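Local coordinates for SAM-dependent methyltransferase (Exiguobacterium sibiricum 255-15, PDB 3D2L), which probably transfers a methyl group from S-adenosylmethionine to a substrate that remains unidentified, at residues G34-D39 with P94-A99. Sequence-based numbering, arbitrary orientation.
Sequences GKRIAD and PEPVDA
The guanidinium of Arg-36 turns one face to the carboxylate of Asp-98, whose OD2 sits over it, offset toward the rim. The two planes are 73° apart, and Arg-36 NH1 is 3.3 Å from Asp-98 OD2: a salt bridge of charge alone, with no N-H aimed at the oxygen. Asp-98 OD2 instead spends its anti lone pair on Arg-36 N, 2.7 Å away and nearly straight at 172°. A bend at chi3 (-53°) turns the arginine tip so that Arg-36 NE gives its hydrogen to Pro-96 O at 2.8 Å, in the guanidinium plane but above that of the carbonyl. With an alanine here, Pro-96 O would probably lose this donor and the Asp-98 carboxylate the positive charge lying against it. Where the chain turns at Asp-98, Arg-36 O accepts from two successive amides, Asp-98 N at 2.8 Å and Ala-99 N at 3.2 Å. The second of these, with Ala-38 N to Ala-99 O at 3.0 Å, makes the parallel bridge of Ala-99 with Ile-37, whose CG1 packs on Ala-99 CB. This is the start of two central parallel strands in the Rossmann-like methyltransferase sheet, 36-40 lying between 56-61 and 97-102, with Ala-38 and Thr-101 continuing the backbone pairing.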
loop_
_atom_site.group_PDB
_atom_site.type_symbol
_atom_site.label_atom_id
_atom_site.label_comp_id
_atom_site.label_asym_id
_atom_site.label_seq_id
_atom_site.Cartn_x
_atom_site.Cartn_y
_atom_site.Cartn_z
ATOM N N GLY A 34 -15.948 5.800 -11.876
ATOM C CA GLY A 34 -17.196 5.021 -11.939
ATOM C C GLY A 34 -16.974 3.512 -11.957
ATOM O O GLY A 34 -17.882 2.740 -11.672
ATOM N N LYS A 35 -15.774 3.097 -12.320
ATOM C CA LYS A 35 -15.407 1.687 -12.304
ATOM C C LYS A 35 -15.260 1.121 -10.884
ATOM O O LYS A 35 -15.226 1.860 -9.882
ATOM C CB LYS A 35 -14.149 1.448 -13.147
ATOM C CG LYS A 35 -14.394 1.753 -14.624
ATOM C CD LYS A 35 -13.850 0.670 -15.503
ATOM C CE LYS A 35 -14.393 0.728 -16.923
ATOM N NZ LYS A 35 -13.471 1.416 -17.820
ATOM N N ARG A 36 -15.199 -0.209 -10.833
ATOM C CA ARG A 36 -15.146 -0.985 -9.606
ATOM C C ARG A 36 -13.716 -1.340 -9.342
ATOM O O ARG A 36 -13.061 -1.895 -10.213
ATOM C CB ARG A 36 -15.993 -2.257 -9.707
ATOM C CG ARG A 36 -17.465 -1.963 -9.976
ATOM C CD ARG A 36 -18.343 -3.228 -10.134
ATOM N NE ARG A 36 -17.820 -4.165 -11.133
ATOM C CZ ARG A 36 -17.839 -3.974 -12.455
ATOM N NH1 ARG A 36 -18.346 -2.860 -12.992
ATOM N NH2 ARG A 36 -17.318 -4.908 -13.254
ATOM N N ILE A 37 -13.258 -0.976 -8.147
ATOM C CA ILE A 37 -11.888 -1.183 -7.695
ATOM C C ILE A 37 -11.793 -1.908 -6.355
ATOM O O ILE A 37 -12.565 -1.646 -5.423
ATOM C CB ILE A 37 -11.100 0.161 -7.507
ATOM C CG1 ILE A 37 -10.970 0.914 -8.828
ATOM C CG2 ILE A 37 -9.693 -0.087 -6.923
ATOM C CD1 ILE A 37 -9.956 2.072 -8.799
ATOM N N ALA A 38 -10.850 -2.834 -6.285
ATOM C CA ALA A 38 -10.479 -3.484 -5.034
ATOM C C ALA A 38 -9.134 -2.865 -4.637
ATOM O O ALA A 38 -8.130 -2.956 -5.368
ATOM C CB ALA A 38 -10.378 -4.999 -5.194
ATOM N N ASP A 39 -9.124 -2.189 -3.504
ATOM C CA ASP A 39 -7.900 -1.555 -2.957
ATOM C C ASP A 39 -7.421 -2.470 -1.865
ATOM O O ASP A 39 -8.029 -2.578 -0.790
ATOM C CB ASP A 39 -8.222 -0.172 -2.419
ATOM C CG ASP A 39 -6.986 0.580 -1.949
ATOM O OD1 ASP A 39 -5.911 0.461 -2.610
ATOM O OD2 ASP A 39 -7.123 1.294 -0.925
ATOM N N PRO A 94 -16.590 -11.752 -4.432
ATOM C CA PRO A 94 -17.698 -12.340 -5.181
ATOM C C PRO A 94 -18.097 -11.541 -6.412
ATOM O O PRO A 94 -18.421 -12.133 -7.447
ATOM C CB PRO A 94 -18.837 -12.353 -4.158
ATOM C CG PRO A 94 -18.524 -11.203 -3.229
ATOM C CD PRO A 94 -17.041 -11.055 -3.210
ATOM N N GLU A 95 -18.086 -10.212 -6.297
ATOM C CA GLU A 95 -18.475 -9.338 -7.402
ATOM C C GLU A 95 -17.250 -8.996 -8.244
ATOM O O GLU A 95 -16.126 -8.941 -7.732
ATOM C CB GLU A 95 -19.155 -8.055 -6.886
ATOM C CG GLU A 95 -20.434 -8.301 -6.059
ATOM N N PRO A 96 -17.470 -8.741 -9.542
ATOM C CA PRO A 96 -16.343 -8.439 -10.452
ATOM C C PRO A 96 -15.706 -7.081 -10.195
ATOM O O PRO A 96 -16.396 -6.134 -9.734
ATOM C CB PRO A 96 -17.001 -8.454 -11.843
ATOM C CG PRO A 96 -18.474 -8.152 -11.594
ATOM C CD PRO A 96 -18.783 -8.703 -10.221
ATOM N N VAL A 97 -14.396 -6.979 -10.440
ATOM C CA VAL A 97 -13.721 -5.663 -10.348
ATOM C C VAL A 97 -12.972 -5.368 -11.635
ATOM O O VAL A 97 -12.427 -6.251 -12.271
ATOM C CB VAL A 97 -12.768 -5.455 -9.103
ATOM C CG1 VAL A 97 -13.478 -5.799 -7.801
ATOM C CG2 VAL A 97 -11.428 -6.159 -9.240
ATOM N N ASP A 98 -12.942 -4.090 -11.961
ATOM C CA ASP A 98 -12.295 -3.564 -13.130
ATOM C C ASP A 98 -10.845 -3.249 -12.890
ATOM O O ASP A 98 -10.093 -3.146 -13.844
ATOM C CB ASP A 98 -12.984 -2.266 -13.537
ATOM C CG ASP A 98 -14.458 -2.449 -13.757
ATOM O OD1 ASP A 98 -14.804 -3.267 -14.619
ATOM O OD2 ASP A 98 -15.263 -1.758 -13.087
ATOM N N ALA A 99 -10.465 -2.994 -11.639
ATOM C CA ALA A 99 -9.069 -2.695 -11.311
ATOM C C ALA A 99 -8.756 -3.083 -9.880
ATOM O O ALA A 99 -9.653 -3.106 -9.005
ATOM C CB ALA A 99 -8.739 -1.174 -11.539
#